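Local coordinates for protein citryl-spermidine/3,4-dihydroxybenzoyl-citryl-spermidine:spermidine ligase (Bacillus anthracis, PDB 3TO3) that catalyses the ATP-dependent condensation of spermidine with N(8)-citryl-spermidine or its 3,4-dihydroxybenzoyl derivative in the biosynthesis of the siderophore petrobactin, at residues 499-502 / 503-506; 424-427 / 428-432; 537-540 / 541-545; 555-559 / 560-564. All blocks are in the same frame, centred on the assembly; numbering follows the deposited sequence.

In the fold
All four contacts are local, each made within one short run of chain, and they gather in the helical part of the ligase away from the annotated sites. Contacts 2 and 3 are mostly buried, at the C-terminal end of helix 410-432 and from the middle of helix 532-547 onward, while contacts 1 and 4 mark the start of helix 502-528 and the end of helix 554-560 and are partly open to solvent. Their chemistry follows: a surface salt bridge in contact 1, a histidine-centred polar cluster among aliphatic side chains in contact 2, valine-isoleucine packing beside glutamates in contact 3, and an aromatic pair with a bound water in contact 4. Contact 4 touches the other three.

Contact 1 of 4, residues 499-502 / 503-506; sequences DRIE and CLQE
Arg-500 and Glu-506 meet with their side chains at about a right angle, the arginine coming from the loop before helix 502-528 and the glutamate from the first turns of that helix. Their salt bridge is two-pronged: NH2 of Arg-500 lies 3.0 Å from OE2 of Glu-506, and NH1 makes a weak bond of 3.3 Å to OE1. The carboxylate sits at the guanidinium edge with the two planes 38° apart, so NH2 reaches the syn side of OE2 but from 30° out of the carboxylate plane. A chi1 of 47° places CG of Arg-500 between its own N and carbonyl carbon, and a bend at chi3 turns the guanidinium toward the helix, where CB of Glu-502 lies 3.4 Å above its plane, offset toward the rim. Along the backbone, Cys-503 N bonds Arg-500 O (3.1 Å) and Leu-504 N bonds Ile-501 O (3.0 Å), before the regular pattern sets in with Glu-506 N on Glu-502 O (2.8 Å). Gln-505 turns to another part of the fold, its NE2 bonding Gln-561 O. Near the helix start this carboxylate is probably favoured by the helix dipole and would also offset the charge of Arg-500.

Contact 2 of 4, residues 424-427 / 428-432; sequences PVIH and LVVEH
Pro-424 accepts the N-H of Leu-428 on its carbonyl O at 3.0 Å; having no N-H itself, it kinks helix 410-432 at this point. Val-425 O takes the N-H of Val-429 at 3.2 Å, and CG2 of Val-429 rests against the same oxygen. Ile-426 runs alongside Val-430, their CG2 methyls 4.1 Å apart, and its carbonyl O bonds Val-430 N. These are the closing turns of a helix set among others: Ile-426 and Val-429 face helix 502-528, Val-430 faces helix 554-560, and Leu-428 touches Leu-338 of helix 336-342. His-427 then brings polarity into this core. With CG anti to the backbone N (chi1 -173°), its ring leans along the helix toward Glu-431, whose CB sits over one face, 4.1 Å from the ring centroid and 24° off the normal, a CH-pi contact. The Glu-431 carboxylate stands nearly perpendicular to the ring, with OE1 3.6 Å from NE2 of His-427. Both ring nitrogens have partners elsewhere, ND1 with His-546 NE2 and NE2 with Asp-335 OD2, an oxygen that also takes NE2 of His-432; CG of Glu-431 lies 3.5 Å above the plane of the His-432 ring, toward its rim.

Contact 3 of 4, residues 537-540 / 541-545; sequences MIVV and EEIEN
Met-537, a selenomethionine, starts a run of four regular i to i+4 backbone bonds that shorten overall along helix 532-547, from 3.3 Å between its O and Glu-541 N to 2.9 Å between Val-540 O and Glu-544 N. On one side of the helix CG1 of Val-539 meets CD1 of Ile-543 at 3.8 Å, the two side chains crossing obliquely, and Ile-543 CG1 also rests on the Val-539 carbonyl oxygen. The glutamates instead lay their methylenes over the carbonyls of the preceding turn: CG of Glu-541 is 3.2 Å from Met-537 O, and CG of Glu-542 is 3.2 Å from Ile-538 O. In both, CG stands beside the backbone N and anti to the carbonyl carbon, which brings it back over that turn. Beyond CG they differ, Glu-541 running on extended and Glu-542 bending at chi2, yet both end on one guanidinium, Arg-415, through OE1 to NH2 and OE2 to NH1 respectively. The one guanidinium probably offsets only part of the two negative charges, and Glu-542 OE1 gains Gln-419 as well. The helix is therefore clamped to helix 410-432 by salt bridges and by Ile-543 against Ile-426, while Met-537 and Val-540 lean on Ala-595 of helix 591-600 and Ile-543 touches Phe-557 of helix 554-560.

Contact 4 of 4, residues 555-559 / 560-564; sequences DRFES and IQLYT
Phe-557 points its edge at the face of Tyr-563 in an offset edge-to-face pair, with centroids 5.7 Å apart and planes at 83°. The pair bridges the C-terminal end of helix 554-560 and the type I beta turn of Gln-561 to Thr-564 that follows it. CZ of Phe-557 comes closest, 3.5 Å from Tyr-563 OH and 3.8 Å from Tyr-563 CZ, and the phenol OH falls close to the plane of the Phe-557 ring at its edge. CE2 of Phe-557 meets CD1 of Leu-562 at 3.9 Å, the two side chains at about a right angle. The Phe-557 ring reaches the turn because CG is trans to the backbone N (chi1 174°), which swings it toward the helix end. A water sits near both rings, donating to Phe-557 O at 3.2 Å and accepting from Leu-562 N at 3.1 Å, and so links the last helical turn to the beta turn. The backbone bonding weakens here: Ile-560 N makes two weak bonds, to Arg-556 O and Phe-557 O, and Gln-561 N reaches Glu-558 O, three residues back, at 3.0 Å; Gln-561 then takes a positive phi. Farther out, Phe-557 stacks on Phe-547, Tyr-563 OH bonds Glu-544 OE2, and Arg-556 bonds Val-430 O through NH1 and Phe-470 O through NH2, with a cation-pi contact to the Phe-470 ring. Arg-556 O, for its part, also receives the hydroxyl of Ser-559, with OG 3.0 Å away.

Contact 1 of 4, residues 499-502 / 503-506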
loop_
_atom_site.group_PDB
_atom_site.type_symbol
_atom_site.label_atom_id
_atom_site.label_comp_id
_atom_site.label_asym_id
_atom_site.label_seq_id
_atom_site.Cartn_x
_atom_site.Cartn_y
_atom_site.Cartn_z
ATOM N N ASP B 499 5.609 21.505 29.543
ATOM C CA ASP B 499 5.952 22.739 30.236
ATOM C C ASP B 499 4.723 23.361 30.868
ATOM O O ASP B 499 4.841 24.296 31.658
ATOM C CB ASP B 499 6.602 23.738 29.275
ATOM C CG ASP B 499 5.593 24.395 28.347
ATOM O OD1 ASP B 499 4.432 23.932 28.305
ATOM O OD2 ASP B 499 5.969 25.370 27.656
ATOM N N ARG B 500 3.549 22.849 30.502
ATOM C CA ARG B 500 2.290 23.394 31.006
ATOM C C ARG B 500 1.567 22.412 31.918
ATOM O O ARG B 500 1.446 21.214 31.626
ATOM C CB ARG B 500 1.388 23.903 29.863
ATOM C CG ARG B 500 1.236 22.940 28.692
ATOM C CD ARG B 500 0.652 23.600 27.432
ATOM N NE ARG B 500 -0.788 23.873 27.503
ATOM C CZ ARG B 500 -1.752 22.950 27.401
ATOM N NH1 ARG B 500 -1.456 21.657 27.245
ATOM N NH2 ARG B 500 -3.027 23.317 27.468
ATOM N N ILE B 501 1.100 22.937 33.039
ATOM C CA ILE B 501 0.407 22.136 34.031
ATOM C C ILE B 501 -0.940 21.605 33.511
ATOM O O ILE B 501 -1.469 20.596 34.021
ATOM C CB ILE B 501 0.231 22.959 35.308
ATOM C CG1 ILE B 501 -0.347 22.116 36.441
ATOM C CG2 ILE B 501 -0.626 24.198 35.042
ATOM C CD1 ILE B 501 -0.171 22.810 37.772
ATOM N N GLU B 502 -1.491 22.263 32.490
ATOM C CA GLU B 502 -2.750 21.801 31.888
ATOM C C GLU B 502 -2.618 20.430 31.248
ATOM O O GLU B 502 -3.616 19.724 31.066
ATOM C CB GLU B 502 -3.309 22.797 30.869
ATOM C CG GLU B 502 -3.897 24.073 31.482
ATOM C CD GLU B 502 -2.830 25.106 31.864
ATOM O OE1 GLU B 502 -1.633 24.899 31.550
ATOM O OE2 GLU B 502 -3.195 26.134 32.474
ATOM N N CYS B 503 -1.382 20.044 30.915
ATOM C CA CYS B 503 -1.113 18.699 30.393
ATOM C C CYS B 503 -1.746 17.686 31.328
ATOM O O CYS B 503 -2.355 16.710 30.900
ATOM C CB CYS B 503 0.412 18.427 30.258
ATOM S SG CYS B 503 1.303 17.506 31.637
ATOM N N LEU B 504 -1.603 17.928 32.623
ATOM C CA LEU B 504 -2.090 16.960 33.631
ATOM C C LEU B 504 -3.619 16.920 33.714
ATOM O O LEU B 504 -4.251 15.854 33.736
ATOM C CB LEU B 504 -1.483 17.217 35.018
ATOM C CG LEU B 504 0.042 17.305 35.194
ATOM C CD1 LEU B 504 0.371 17.687 36.632
ATOM C CD2 LEU B 504 0.721 15.992 34.836
ATOM N N GLN B 505 -4.224 18.091 33.754
ATOM C CA GLN B 505 -5.666 18.151 33.753
ATOM C C GLN B 505 -6.200 17.482 32.489
ATOM O O GLN B 505 -7.108 16.669 32.548
ATOM C CB GLN B 505 -6.121 19.590 33.836
ATOM C CG GLN B 505 -7.593 19.800 33.667
ATOM C CD GLN B 505 -7.834 21.131 33.010
ATOM O OE1 GLN B 505 -7.239 21.424 31.978
ATOM N NE2 GLN B 505 -8.658 21.966 33.626
ATOM N N GLU B 506 -5.631 17.792 31.337
ATOM C CA GLU B 506 -6.159 17.177 30.132
ATOM C C GLU B 506 -6.022 15.650 30.100
ATOM O O GLU B 506 -6.924 14.972 29.621
ATOM C CB GLU B 506 -5.587 17.833 28.891
ATOM C CG GLU B 506 -5.999 19.293 28.764
ATOM C CD GLU B 506 -5.020 20.102 27.902
ATOM O OE1 GLU B 506 -3.982 19.538 27.458
ATOM O OE2 GLU B 506 -5.290 21.300 27.674
#

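Contact 2 of 4, residues 424-427 / 428-432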
loop_
_atom_site.group_PDB
_atom_site.type_symbol
_atom_site.label_atom_id
_atom_site.label_comp_id
_atom_site.label_asym_id
_atom_site.label_seq_id
_atom_site.Cartn_x
_atom_site.Cartn_y
_atom_site.Cartn_z
ATOM N N PRO B 424 -6.165 5.748 41.820
ATOM C CA PRO B 424 -4.699 5.685 41.843
ATOM C C PRO B 424 -4.082 6.377 40.642
ATOM O O PRO B 424 -3.003 6.927 40.766
ATOM C CB PRO B 424 -4.394 4.185 41.808
ATOM C CG PRO B 424 -5.669 3.529 42.254
ATOM C CD PRO B 424 -6.760 4.406 41.708
ATOM N N VAL B 425 -4.746 6.345 39.495
ATOM C CA VAL B 425 -4.256 7.098 38.363
ATOM C C VAL B 425 -4.234 8.586 38.695
ATOM O O VAL B 425 -3.249 9.266 38.417
ATOM C CB VAL B 425 -5.119 6.885 37.097
ATOM C CG1 VAL B 425 -4.570 7.717 35.968
ATOM C CG2 VAL B 425 -5.175 5.401 36.699
ATOM N N ILE B 426 -5.311 9.092 39.298
ATOM C CA ILE B 426 -5.407 10.521 39.626
ATOM C C ILE B 426 -4.407 10.861 40.731
ATOM O O ILE B 426 -3.758 11.920 40.714
ATOM C CB ILE B 426 -6.861 10.914 40.040
ATOM C CG1 ILE B 426 -7.799 10.706 38.856
ATOM C CG2 ILE B 426 -6.945 12.354 40.490
ATOM C CD1 ILE B 426 -9.274 10.932 39.166
ATOM N N HIS B 427 -4.277 9.942 41.692
ATOM C CA HIS B 427 -3.268 10.090 42.721
ATOM C C HIS B 427 -1.852 10.277 42.153
ATOM O O HIS B 427 -1.118 11.144 42.611
ATOM C CB HIS B 427 -3.291 8.909 43.673
ATOM C CG HIS B 427 -2.391 9.083 44.846
ATOM N ND1 HIS B 427 -2.792 9.720 46.001
ATOM C CD2 HIS B 427 -1.103 8.712 45.044
ATOM C CE1 HIS B 427 -1.786 9.735 46.866
ATOM N NE2 HIS B 427 -0.754 9.123 46.312
ATOM N N LEU B 428 -1.477 9.443 41.177
ATOM C CA LEU B 428 -0.204 9.550 40.468
ATOM C C LEU B 428 -0.018 10.943 39.880
ATOM O O LEU B 428 1.064 11.524 39.960
ATOM C CB LEU B 428 -0.151 8.528 39.326
ATOM C CG LEU B 428 0.371 7.150 39.698
ATOM C CD1 LEU B 428 0.279 6.183 38.539
ATOM C CD2 LEU B 428 1.822 7.283 40.177
ATOM N N VAL B 429 -1.072 11.472 39.264
ATOM C CA VAL B 429 -1.014 12.803 38.682
ATOM C C VAL B 429 -0.760 13.868 39.748
ATOM O O VAL B 429 0.150 14.690 39.615
ATOM C CB VAL B 429 -2.313 13.148 37.916
ATOM C CG1 VAL B 429 -2.446 14.660 37.725
ATOM C CG2 VAL B 429 -2.344 12.407 36.584
ATOM N N VAL B 430 -1.546 13.841 40.817
ATOM C CA VAL B 430 -1.513 14.935 41.807
ATOM C C VAL B 430 -0.338 14.865 42.786
ATOM O O VAL B 430 0.301 15.877 43.134
ATOM C CB VAL B 430 -2.833 14.989 42.581
ATOM C CG1 VAL B 430 -2.829 16.136 43.580
ATOM C CG2 VAL B 430 -4.053 15.057 41.601
ATOM N N GLU B 431 -0.052 13.668 43.266
ATOM C CA GLU B 431 1.034 13.533 44.227
ATOM C C GLU B 431 2.355 13.522 43.491
ATOM O O GLU B 431 3.331 14.030 43.997
ATOM C CB GLU B 431 0.881 12.260 45.074
ATOM C CG GLU B 431 2.132 11.877 45.865
ATOM C CD GLU B 431 2.014 12.174 47.362
ATOM O OE1 GLU B 431 1.451 11.322 48.102
ATOM O OE2 GLU B 431 2.484 13.250 47.795
ATOM N N HIS B 432 2.406 12.829 42.354
ATOM C CA HIS B 432 3.655 12.704 41.613
ATOM C C HIS B 432 3.911 13.554 40.362
ATOM O O HIS B 432 5.026 13.537 39.842
ATOM C CB HIS B 432 3.898 11.223 41.329
ATOM C CG HIS B 432 3.950 10.405 42.574
ATOM N ND1 HIS B 432 5.030 10.435 43.426
ATOM C CD2 HIS B 432 3.036 9.592 43.150
ATOM C CE1 HIS B 432 4.789 9.659 44.466
ATOM N NE2 HIS B 432 3.587 9.134 44.323
#

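Contact 3 of 4, residues 537-540 / 541-545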
loop_
_atom_site.group_PDB
_atom_site.type_symbol
_atom_site.label_atom_id
_atom_site.label_comp_id
_atom_site.label_asym_id
_atom_site.label_seq_id
_atom_site.Cartn_x
_atom_site.Cartn_y
_atom_site.Cartn_z
HETATM N N MSE B 537 -21.739 12.152 39.984
HETATM C CA MSE B 537 -21.769 12.529 41.382
HETATM C C MSE B 537 -21.075 11.494 42.270
HETATM O O MSE B 537 -20.656 11.809 43.372
HETATM C CB MSE B 537 -23.202 12.791 41.860
HETATM C CG MSE B 537 -23.794 14.106 41.336
HETATM SE SE MSE B 537 -25.463 14.619 42.229
HETATM C CE MSE B 537 -26.685 13.325 41.449
ATOM N N ILE B 538 -20.963 10.260 41.798
ATOM C CA ILE B 538 -20.225 9.255 42.540
ATOM C C ILE B 538 -18.747 9.432 42.329
ATOM O O ILE B 538 -17.950 9.264 43.251
ATOM C CB ILE B 538 -20.639 7.834 42.159
ATOM C CG1 ILE B 538 -21.964 7.494 42.858
ATOM C CG2 ILE B 538 -19.542 6.857 42.551
ATOM C CD1 ILE B 538 -22.593 6.226 42.391
ATOM N N VAL B 539 -18.390 9.773 41.095
ATOM C CA VAL B 539 -17.004 10.018 40.757
ATOM C C VAL B 539 -16.461 11.188 41.579
ATOM O O VAL B 539 -15.401 11.072 42.206
ATOM C CB VAL B 539 -16.808 10.229 39.250
ATOM C CG1 VAL B 539 -15.366 10.647 38.957
ATOM C CG2 VAL B 539 -17.133 8.936 38.511
ATOM N N VAL B 540 -17.197 12.296 41.609
ATOM C CA VAL B 540 -16.803 13.397 42.481
ATOM C C VAL B 540 -16.647 12.999 43.979
ATOM O O VAL B 540 -15.614 13.261 44.591
ATOM C CB VAL B 540 -17.730 14.597 42.307
ATOM C CG1 VAL B 540 -17.392 15.674 43.291
ATOM C CG2 VAL B 540 -17.608 15.122 40.882
ATOM N N GLU B 541 -17.650 12.348 44.557
ATOM C CA GLU B 541 -17.563 11.942 45.951
ATOM C C GLU B 541 -16.281 11.153 46.236
ATOM O O GLU B 541 -15.576 11.409 47.236
ATOM C CB GLU B 541 -18.769 11.093 46.357
ATOM C CG GLU B 541 -20.061 11.841 46.545
ATOM C CD GLU B 541 -21.271 10.908 46.688
ATOM O OE1 GLU B 541 -21.132 9.809 47.252
ATOM O OE2 GLU B 541 -22.369 11.272 46.231
ATOM N N GLU B 542 -15.992 10.184 45.370
ATOM C CA GLU B 542 -14.822 9.343 45.557
ATOM C C GLU B 542 -13.489 10.085 45.457
ATOM O O GLU B 542 -12.561 9.805 46.221
ATOM C CB GLU B 542 -14.850 8.153 44.612
ATOM C CG GLU B 542 -16.019 7.289 44.898
ATOM C CD GLU B 542 -15.999 6.737 46.303
ATOM O OE1 GLU B 542 -14.937 6.815 46.968
ATOM O OE2 GLU B 542 -17.053 6.219 46.735
ATOM N N ILE B 543 -13.397 11.018 44.520
ATOM C CA ILE B 543 -12.209 11.837 44.390
ATOM C C ILE B 543 -12.090 12.627 45.688
ATOM O O ILE B 543 -11.043 12.628 46.321
ATOM C CB ILE B 543 -12.290 12.782 43.153
ATOM C CG1 ILE B 543 -12.082 12.007 41.850
ATOM C CG2 ILE B 543 -11.268 13.913 43.251
ATOM C CD1 ILE B 543 -12.611 12.796 40.552
ATOM N N GLU B 544 -13.176 13.278 46.096
ATOM C CA GLU B 544 -13.167 14.065 47.328
ATOM C C GLU B 544 -12.788 13.224 48.547
ATOM O O GLU B 544 -12.010 13.669 49.382
ATOM C CB GLU B 544 -14.513 14.752 47.577
ATOM C CG GLU B 544 -14.770 15.977 46.706
ATOM C CD GLU B 544 -13.775 17.116 46.918
ATOM O OE1 GLU B 544 -13.460 17.448 48.085
ATOM O OE2 GLU B 544 -13.320 17.692 45.901
ATOM N N ASN B 545 -13.355 12.025 48.631
ATOM C CA ASN B 545 -13.082 11.123 49.743
ATOM C C ASN B 545 -11.577 10.801 49.855
ATOM O O ASN B 545 -11.019 10.770 50.967
ATOM C CB ASN B 545 -13.934 9.837 49.632
ATOM C CG ASN B 545 -15.352 9.993 50.229
ATOM O OD1 ASN B 545 -16.264 9.220 49.908
ATOM N ND2 ASN B 545 -15.530 10.984 51.102
#

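Contact 4 of 4, residues 555-559 / 560-564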
loop_
_atom_site.group_PDB
_atom_site.type_symbol
_atom_site.label_atom_id
_atom_site.label_comp_id
_atom_site.label_asym_id
_atom_site.label_seq_id
_atom_site.Cartn_x
_atom_site.Cartn_y
_atom_site.Cartn_z
ATOM N N ASP B 555 -3.589 22.057 47.677
ATOM C CA ASP B 555 -3.346 23.179 46.774
ATOM C C ASP B 555 -2.900 22.677 45.416
ATOM O O ASP B 555 -3.108 23.335 44.404
ATOM C CB ASP B 555 -2.344 24.166 47.370
ATOM C CG ASP B 555 -2.979 25.084 48.425
ATOM O OD1 ASP B 555 -4.205 25.337 48.334
ATOM O OD2 ASP B 555 -2.258 25.564 49.340
ATOM N N ARG B 556 -2.291 21.500 45.408
ATOM C CA ARG B 556 -1.870 20.843 44.179
ATOM C C ARG B 556 -3.100 20.360 43.442
ATOM O O ARG B 556 -3.207 20.527 42.229
ATOM C CB ARG B 556 -1.017 19.627 44.505
ATOM C CG ARG B 556 0.373 19.603 43.899
ATOM C CD ARG B 556 1.261 18.818 44.846
ATOM N NE ARG B 556 2.675 18.870 44.521
ATOM C CZ ARG B 556 3.281 17.993 43.740
ATOM N NH1 ARG B 556 2.585 17.011 43.195
ATOM N NH2 ARG B 556 4.576 18.107 43.504
ATOM N N PHE B 557 -4.008 19.735 44.193
ATOM C CA PHE B 557 -5.253 19.233 43.657
ATOM C C PHE B 557 -6.089 20.376 43.085
ATOM O O PHE B 557 -6.643 20.270 41.992
ATOM C CB PHE B 557 -6.034 18.442 44.721
ATOM C CG PHE B 557 -7.422 18.002 44.268
ATOM C CD1 PHE B 557 -8.566 18.561 44.836
ATOM C CD2 PHE B 557 -7.577 17.036 43.271
ATOM C CE1 PHE B 557 -9.841 18.166 44.425
ATOM C CE2 PHE B 557 -8.857 16.640 42.850
ATOM C CZ PHE B 557 -9.984 17.205 43.427
ATOM N N GLU B 558 -6.152 21.483 43.804
ATOM C CA GLU B 558 -6.891 22.612 43.299
ATOM C C GLU B 558 -6.305 23.129 42.000
ATOM O O GLU B 558 -7.050 23.381 41.053
ATOM C CB GLU B 558 -6.962 23.727 44.335
ATOM C CG GLU B 558 -8.270 23.725 45.094
ATOM C CD GLU B 558 -8.150 24.324 46.492
ATOM O OE1 GLU B 558 -7.272 25.205 46.699
ATOM O OE2 GLU B 558 -8.934 23.900 47.385
ATOM N N SER B 559 -4.984 23.275 41.936
ATOM C CA SER B 559 -4.355 23.908 40.769
ATOM C C SER B 559 -4.541 23.124 39.459
ATOM O O SER B 559 -4.457 23.671 38.359
ATOM C CB SER B 559 -2.867 24.158 41.026
ATOM O OG SER B 559 -2.130 22.958 40.892
ATOM N N ILE B 560 -4.800 21.836 39.595
ATOM C CA ILE B 560 -5.050 20.947 38.473
ATOM C C ILE B 560 -6.448 21.198 37.845
ATOM O O ILE B 560 -6.662 20.937 36.661
ATOM C CB ILE B 560 -4.899 19.484 38.969
ATOM C CG1 ILE B 560 -3.433 19.133 39.088
ATOM C CG2 ILE B 560 -5.597 18.458 38.079
ATOM C CD1 ILE B 560 -3.233 17.665 39.234
ATOM N N GLN B 561 -7.390 21.717 38.632
ATOM C CA GLN B 561 -8.699 22.110 38.119
ATOM C C GLN B 561 -9.511 20.992 37.425
ATOM O O GLN B 561 -9.951 21.155 36.295
ATOM C CB GLN B 561 -8.520 23.268 37.145
ATOM C CG GLN B 561 -7.932 24.508 37.751
ATOM C CD GLN B 561 -8.878 25.684 37.636
ATOM O OE1 GLN B 561 -8.693 26.569 36.791
ATOM N NE2 GLN B 561 -9.914 25.694 38.476
ATOM N N LEU B 562 -9.710 19.867 38.094
ATOM C CA LEU B 562 -10.499 18.797 37.529
ATOM C C LEU B 562 -11.977 19.144 37.486
ATOM O O LEU B 562 -12.760 18.458 36.817
ATOM C CB LEU B 562 -10.322 17.538 38.362
ATOM C CG LEU B 562 -8.896 17.033 38.392
ATOM C CD1 LEU B 562 -8.899 15.692 39.077
ATOM C CD2 LEU B 562 -8.390 16.914 36.975
ATOM N N TYR B 563 -12.363 20.150 38.268
ATOM C CA TYR B 563 -13.759 20.609 38.349
ATOM C C TYR B 563 -14.036 21.799 37.434
ATOM O O TYR B 563 -15.090 22.447 37.561
ATOM C CB TYR B 563 -14.175 20.936 39.788
ATOM C CG TYR B 563 -13.983 19.784 40.748
ATOM C CD1 TYR B 563 -13.995 18.475 40.297
ATOM C CD2 TYR B 563 -13.802 20.008 42.106
ATOM C CE1 TYR B 563 -13.825 17.410 41.164
ATOM C CE2 TYR B 563 -13.638 18.958 42.986
ATOM C CZ TYR B 563 -13.654 17.660 42.513
ATOM O OH TYR B 563 -13.482 16.610 43.388
ATOM N N THR B 564 -13.068 22.173 36.597
ATOM C CA THR B 564 -13.312 23.316 35.701
ATOM C C THR B 564 -14.571 23.060 34.858
ATOM O O THR B 564 -14.882 21.906 34.490
ATOM C CB THR B 564 -12.118 23.624 34.776
ATOM O OG1 THR B 564 -12.278 24.925 34.196
ATOM C CG2 THR B 564 -12.028 22.591 33.666
HETATM O O HOH W 1 -9.737 20.598 41.133
#